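PDB 5I0F: glycoside hydrolase family 31 from Trueperella pyogenes, which degrades cycloalternan, a cyclic glucose oligosaccharide, probably by a retaining glycosidase mechanism that passes through a covalent glycosyl-enzyme intermediate. Local coordinates for residues A[229-234]-A[263-268]; A[235-240]-A[249-254]. One frame throughout, in Å; residues are numbered along the deposited sequence.

Interaction 1 (A[229-234]-A[263-268]); sequences HVETTR and VVRVNT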
loop_
_atom_site.group_PDB
_atom_site.type_symbol
_atom_site.label_atom_id
_atom_site.label_comp_id
_atom_site.label_asym_id
_atom_site.label_seq_id
_atom_site.Cartn_x
_atom_site.Cartn_y
_atom_site.Cartn_z
ATOM N N HIS A 229 -19.779 -2.273 3.312
ATOM C CA HIS A 229 -18.638 -1.527 3.799
ATOM C C HIS A 229 -18.717 -1.530 5.299
ATOM O O HIS A 229 -19.649 -0.974 5.863
ATOM C CB HIS A 229 -18.641 -0.108 3.230
ATOM C CG HIS A 229 -17.725 0.850 3.939
ATOM N ND1 HIS A 229 -18.097 2.139 4.232
ATOM C CD2 HIS A 229 -16.465 0.704 4.417
ATOM C CE1 HIS A 229 -17.106 2.756 4.845
ATOM N NE2 HIS A 229 -16.097 1.909 4.963
ATOM N N VAL A 230 -17.749 -2.164 5.948
ATOM C CA VAL A 230 -17.694 -2.127 7.393
ATOM C C VAL A 230 -17.086 -0.750 7.716
ATOM O O VAL A 230 -15.946 -0.495 7.369
ATOM C CB VAL A 230 -16.838 -3.269 7.982
ATOM C CG1 VAL A 230 -16.914 -3.274 9.511
ATOM C CG2 VAL A 230 -17.268 -4.624 7.425
ATOM N N GLU A 231 -17.862 0.132 8.346
ATOM C CA GLU A 231 -17.437 1.520 8.554
ATOM C C GLU A 231 -16.533 1.641 9.774
ATOM O O GLU A 231 -16.954 2.002 10.867
ATOM C CB GLU A 231 -18.621 2.509 8.629
ATOM C CG GLU A 231 -18.173 3.947 8.300
ATOM C CD GLU A 231 -19.315 4.939 8.208
ATOM O OE1 GLU A 231 -19.275 5.962 8.907
ATOM O OE2 GLU A 231 -20.270 4.719 7.458
ATOM N N THR A 232 -15.261 1.320 9.549
ATOM C CA THR A 232 -14.259 1.288 10.594
ATOM C C THR A 232 -12.892 1.464 9.945
ATOM O O THR A 232 -12.736 1.131 8.759
ATOM C CB THR A 232 -14.280 -0.043 11.362
ATOM O OG1 THR A 232 -13.362 0.032 12.463
ATOM C CG2 THR A 232 -13.878 -1.245 10.476
ATOM N N THR A 233 -11.934 1.973 10.715
ATOM C CA THR A 233 -10.505 1.935 10.330
ATOM C C THR A 233 -9.689 0.924 11.135
ATOM O O THR A 233 -8.466 0.841 10.984
ATOM C CB THR A 233 -9.843 3.332 10.380
ATOM O OG1 THR A 233 -9.878 3.827 11.722
ATOM C CG2 THR A 233 -10.571 4.314 9.436
ATOM N N ARG A 234 -10.362 0.122 11.956
ATOM C CA ARG A 234 -9.722 -0.995 12.623
ATOM C C ARG A 234 -9.609 -2.157 11.646
ATOM O O ARG A 234 -10.220 -2.159 10.582
ATOM C CB ARG A 234 -10.495 -1.418 13.881
ATOM C CG ARG A 234 -10.698 -0.288 14.874
ATOM C CD ARG A 234 -11.106 -0.787 16.260
ATOM N NE ARG A 234 -11.289 0.298 17.222
ATOM C CZ ARG A 234 -12.399 1.039 17.376
ATOM N NH1 ARG A 234 -13.481 0.869 16.605
ATOM N NH2 ARG A 234 -12.430 1.985 18.325
ATOM N N VAL A 263 -21.064 -0.915 18.848
ATOM C CA VAL A 263 -21.975 -0.859 17.716
ATOM C C VAL A 263 -21.102 -0.851 16.478
ATOM O O VAL A 263 -20.206 -0.019 16.373
ATOM C CB VAL A 263 -22.868 0.404 17.769
ATOM C CG1 VAL A 263 -23.754 0.489 16.538
ATOM C CG2 VAL A 263 -23.720 0.398 19.044
ATOM N N VAL A 264 -21.335 -1.788 15.565
ATOM C CA VAL A 264 -20.639 -1.836 14.292
ATOM C C VAL A 264 -21.571 -1.409 13.163
ATOM O O VAL A 264 -22.579 -2.048 12.931
ATOM C CB VAL A 264 -20.130 -3.265 13.992
ATOM C CG1 VAL A 264 -19.397 -3.311 12.660
ATOM C CG2 VAL A 264 -19.240 -3.758 15.124
ATOM N N ARG A 265 -21.224 -0.353 12.451
ATOM C CA ARG A 265 -22.019 0.106 11.314
ATOM C C ARG A 265 -21.504 -0.574 10.053
ATOM O O ARG A 265 -20.292 -0.578 9.798
ATOM C CB ARG A 265 -21.946 1.628 11.187
ATOM C CG ARG A 265 -22.473 2.225 9.892
ATOM C CD ARG A 265 -23.958 2.016 9.692
ATOM N NE ARG A 265 -24.371 2.434 8.353
ATOM C CZ ARG A 265 -25.608 2.335 7.862
ATOM N NH1 ARG A 265 -26.607 1.838 8.598
ATOM N NH2 ARG A 265 -25.855 2.742 6.619
ATOM N N VAL A 266 -22.423 -1.154 9.284
ATOM C CA VAL A 266 -22.122 -1.710 7.972
ATOM C C VAL A 266 -23.018 -1.029 6.948
ATOM O O VAL A 266 -24.239 -1.230 6.954
ATOM C CB VAL A 266 -22.358 -3.231 7.933
ATOM C CG1 VAL A 266 -21.998 -3.791 6.557
ATOM C CG2 VAL A 266 -21.550 -3.907 9.033
ATOM N N ASN A 267 -22.428 -0.221 6.073
ATOM C CA ASN A 267 -23.182 0.383 4.985
ATOM C C ASN A 267 -23.420 -0.675 3.915
ATOM O O ASN A 267 -22.588 -1.575 3.710
ATOM C CB ASN A 267 -22.447 1.569 4.380
ATOM C CG ASN A 267 -22.160 2.663 5.388
ATOM O OD1 ASN A 267 -23.070 3.211 6.023
ATOM N ND2 ASN A 267 -20.885 2.993 5.548
ATOM N N THR A 268 -24.568 -0.588 3.243
ATOM C CA THR A 268 -24.915 -1.536 2.173
ATOM C C THR A 268 -25.666 -0.830 1.066
ATOM O O THR A 268 -26.339 0.170 1.302
ATOM C CB THR A 268 -25.783 -2.729 2.667
ATOM O OG1 THR A 268 -27.008 -2.261 3.268
ATOM C CG2 THR A 268 -25.050 -3.592 3.672
HETATM O O HOH W 1 -22.997 5.697 7.108
HETATM O O HOH W 2 -18.542 0.581 12.683
#

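Interaction 2 (A[235-240]-A[249-254]); sequences RTWYDV and LIEVDL. With CA (calcium ion), chain K.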
loop_
_atom_site.group_PDB
_atom_site.type_symbol
_atom_site.label_atom_id
_atom_site.label_comp_id
_atom_site.label_asym_id
_atom_site.label_seq_id
_atom_site.Cartn_x
_atom_site.Cartn_y
_atom_site.Cartn_z
ATOM N N ARG A 235 -8.814 -3.144 12.029
ATOM C CA ARG A 235 -8.568 -4.298 11.193
ATOM C C ARG A 235 -9.832 -5.133 11.053
ATOM O O ARG A 235 -10.614 -5.240 12.001
ATOM C CB ARG A 235 -7.454 -5.123 11.797
ATOM C CG ARG A 235 -6.975 -6.267 10.935
ATOM C CD ARG A 235 -5.670 -6.773 11.494
ATOM N NE ARG A 235 -5.050 -7.823 10.688
ATOM C CZ ARG A 235 -3.916 -8.426 11.033
ATOM N NH1 ARG A 235 -3.392 -9.366 10.258
ATOM N NH2 ARG A 235 -3.313 -8.121 12.192
ATOM N N THR A 236 -10.019 -5.698 9.863
ATOM C CA THR A 236 -11.113 -6.605 9.569
ATOM C C THR A 236 -10.580 -7.800 8.806
ATOM O O THR A 236 -9.569 -7.699 8.112
ATOM C CB THR A 236 -12.231 -5.931 8.744
ATOM O OG1 THR A 236 -11.670 -5.278 7.599
ATOM C CG2 THR A 236 -12.961 -4.898 9.577
ATOM N N TRP A 237 -11.276 -8.924 8.948
ATOM C CA TRP A 237 -10.933 -10.181 8.287
ATOM C C TRP A 237 -12.178 -10.709 7.557
ATOM O O TRP A 237 -13.333 -10.474 8.001
ATOM C CB TRP A 237 -10.494 -11.215 9.312
ATOM C CG TRP A 237 -9.240 -10.942 10.088
ATOM C CD1 TRP A 237 -8.008 -11.490 9.860
ATOM C CD2 TRP A 237 -9.110 -10.143 11.259
ATOM N NE1 TRP A 237 -7.114 -11.062 10.804
ATOM C CE2 TRP A 237 -7.765 -10.233 11.679
ATOM C CE3 TRP A 237 -10.007 -9.360 12.008
ATOM C CZ2 TRP A 237 -7.279 -9.563 12.813
ATOM C CZ3 TRP A 237 -9.526 -8.691 13.142
ATOM C CH2 TRP A 237 -8.175 -8.802 13.534
ATOM N N TYR A 238 -11.939 -11.422 6.457
ATOM C CA TYR A 238 -12.994 -11.899 5.542
ATOM C C TYR A 238 -12.709 -13.336 5.143
ATOM O O TYR A 238 -11.605 -13.656 4.654
ATOM C CB TYR A 238 -13.105 -10.995 4.279
ATOM C CG TYR A 238 -13.302 -9.555 4.666
ATOM C CD1 TYR A 238 -14.574 -9.067 4.955
ATOM C CD2 TYR A 238 -12.215 -8.693 4.825
ATOM C CE1 TYR A 238 -14.750 -7.760 5.377
ATOM C CE2 TYR A 238 -12.382 -7.385 5.249
ATOM C CZ TYR A 238 -13.652 -6.929 5.524
ATOM O OH TYR A 238 -13.840 -5.649 5.933
ATOM N N ASP A 239 -13.688 -14.204 5.385
ATOM C CA ASP A 239 -13.699 -15.572 4.880
ATOM C C ASP A 239 -14.799 -15.584 3.831
ATOM O O ASP A 239 -16.002 -15.610 4.159
ATOM C CB ASP A 239 -13.982 -16.538 6.032
ATOM C CG ASP A 239 -13.888 -17.990 5.633
ATOM O OD1 ASP A 239 -14.394 -18.385 4.579
ATOM O OD2 ASP A 239 -13.316 -18.761 6.404
ATOM N N VAL A 240 -14.387 -15.494 2.574
ATOM C CA VAL A 240 -15.312 -15.183 1.499
ATOM C C VAL A 240 -15.829 -16.493 0.920
ATOM O O VAL A 240 -15.439 -16.924 -0.172
ATOM C CB VAL A 240 -14.700 -14.285 0.420
ATOM C CG1 VAL A 240 -15.786 -13.792 -0.537
ATOM C CG2 VAL A 240 -13.989 -13.090 1.065
ATOM N N LEU A 249 -18.034 -14.598 6.024
ATOM C CA LEU A 249 -17.826 -14.401 7.453
ATOM C C LEU A 249 -16.901 -13.210 7.631
ATOM O O LEU A 249 -15.821 -13.169 7.031
ATOM C CB LEU A 249 -17.187 -15.634 8.085
ATOM C CG LEU A 249 -17.777 -16.992 7.709
ATOM C CD1 LEU A 249 -17.031 -18.109 8.428
ATOM C CD2 LEU A 249 -19.263 -17.044 8.010
ATOM N N ILE A 250 -17.342 -12.246 8.437
ATOM C CA ILE A 250 -16.633 -10.993 8.656
ATOM C C ILE A 250 -16.278 -10.953 10.124
ATOM O O ILE A 250 -17.145 -11.182 10.964
ATOM C CB ILE A 250 -17.530 -9.789 8.292
ATOM C CG1 ILE A 250 -17.902 -9.866 6.806
ATOM C CG2 ILE A 250 -16.822 -8.450 8.555
ATOM C CD1 ILE A 250 -18.805 -8.758 6.332
ATOM N N GLU A 251 -15.022 -10.652 10.433
ATOM C CA GLU A 251 -14.577 -10.439 11.804
ATOM C C GLU A 251 -13.962 -9.036 11.898
ATOM O O GLU A 251 -13.226 -8.612 11.016
ATOM C CB GLU A 251 -13.595 -11.529 12.212
ATOM C CG GLU A 251 -13.265 -11.564 13.691
ATOM C CD GLU A 251 -12.710 -12.912 14.169
ATOM O OE1 GLU A 251 -12.054 -12.925 15.240
ATOM O OE2 GLU A 251 -12.918 -13.949 13.498
ATOM N N VAL A 252 -14.286 -8.327 12.975
ATOM C CA VAL A 252 -13.980 -6.922 13.119
ATOM C C VAL A 252 -13.311 -6.705 14.474
ATOM O O VAL A 252 -13.842 -7.132 15.522
ATOM C CB VAL A 252 -15.280 -6.095 13.053
ATOM C CG1 VAL A 252 -14.992 -4.612 13.149
ATOM C CG2 VAL A 252 -16.075 -6.426 11.793
ATOM N N ASP A 253 -12.155 -6.055 14.469
ATOM C CA ASP A 253 -11.520 -5.598 15.720
ATOM C C ASP A 253 -12.348 -4.448 16.304
ATOM O O ASP A 253 -12.825 -3.576 15.562
ATOM C CB ASP A 253 -10.071 -5.179 15.462
ATOM C CG ASP A 253 -9.398 -4.586 16.679
ATOM O OD1 ASP A 253 -9.505 -5.161 17.781
ATOM O OD2 ASP A 253 -8.754 -3.509 16.557
ATOM N N LEU A 254 -12.536 -4.463 17.625
ATOM C CA LEU A 254 -13.275 -3.423 18.334
ATOM C C LEU A 254 -12.345 -2.541 19.186
ATOM O O LEU A 254 -11.147 -2.769 19.197
ATOM C CB LEU A 254 -14.363 -4.060 19.193
ATOM C CG LEU A 254 -15.427 -4.835 18.404
ATOM C CD1 LEU A 254 -16.381 -5.531 19.360
ATOM C CD2 LEU A 254 -16.175 -3.918 17.447
HETATM CA CA CA K . -8.874 -3.012 19.125
HETATM O O HOH W 3 -7.247 -2.518 14.350
HETATM O O HOH W 4 -8.226 -1.870 21.216
HETATM O O HOH W 5 -9.881 -4.798 20.625
HETATM O O HOH W 6 -6.716 -3.851 18.835
#

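Interaction 1 (A[229-234]-A[263-268])
The amide of N267 lies beside the imidazole of H229, their planes 36° apart, and the carboxylate of E231 comes to it obliquely. One face of the imidazole carries the CA of E231. N267 ND2 spends its two N-H groups within its own amide plane: one reaches H229 ND1 at 3.2 Å, well off the ring plane, the other runs almost straight to the anti lone pair of E231 OE2 at 2.6 Å. The R265 guanidinium turns its edge to N267 OD1, which accepts from both NE and NH2, the NH2 bond (2.9 Å) on a carbonyl lone pair. A bend at chi2 (65°) carries the guanidinium along its own strand to N267. A water donates to both E231 OE2 and N267 OD1; with donors at OD1 and acceptors at ND2, these bonds probably fix which way round the amide sits. In the backbone, H229 and N267 form an antiparallel hydrogen-bonded pair, and E231, centre of an inverse gamma turn, donates its N to R265 O (2.9 Å). On the other face V230 CG1 meets V264 CG1 at 4.0 Å. Strands 225-230 and 263-271 are neighbours in a five-stranded mixed sheet, where R265 also salt-bridges D140 of adjoining strand 138-141. Helix 273-284 covers the polar side, F280 edge-to-face with H229, while V230 packs on I250 and V252 of strand 247-253.

Interaction 2 (A[235-240]-A[249-254])
W237 and E251 lie on one face of the sheet, an antiparallel hydrogen-bonded pair, and the indole leans along the partner strand instead of standing over it. Its benzene edge does the touching: CE3 comes within 3.5 Å of E251 O, near the ring plane, and CZ3 lies 4.0 Å from D253 N. With CG anti to the carbonyl carbon (chi1 -65°), the ring is carried this way, and the methylene CG of R235 rests over one indole face toward the rim. Further along this face the D239 carboxylate turns to R191 and T243 and the E251 carboxylate to R162. On the reverse face the Y238 ring crosses I250 obliquely, CE1 3.9 Å from I250 CG2, and T236 lies alongside V252, both pointing the same way. The Y238 hydroxyl donates to T236 OG1 at 2.8 Å, which ties the ring to its own strand. Strands 236-240 and 247-253 form a beta hairpin within a six-stranded antiparallel sheet, 236-240 next to edge strand 191-194 and 247-253 next to 160-168; segments 236-240 and 249-253 run 169° apart. Y238 packs on V230 and I250 on F228, both of strand 225-230, so this buried face meets a second sheet. At the open end of the hairpin D253 N donates almost straight to R235 O, and a water links R235 N with D253 OD2. Both D253 carboxylate oxygens bind a calcium ion, each at 2.6 Å, and L254 O binds it at 2.3 Å; three waters and D486 complete its shell.

How the interactions relate
From the N terminus, strand 225-230 runs into the turn at 231-234 and on into strand 236-240, which doubles back as strand 247-253. Interaction 2 closes this short hairpin loop, with 8 residues between its segments. After a gap at 257-259, which are not modelled, the chain reaches strand 263-271, whose pairing with 229-231 closes the wider loop of interaction 1 around the whole hairpin, so the contacts nest without crossing. They belong to different sheets, one five-stranded and mixed, the other six-stranded and antiparallel, which pack face to face. The centres of interactions 1 and 2 are about 11 Å apart; R234 CD reaches D253 O at 3.3 Å, and V264 CG2 touches L254 CD2 at 3.8 Å, L254 also supplying its O to the calcium ion.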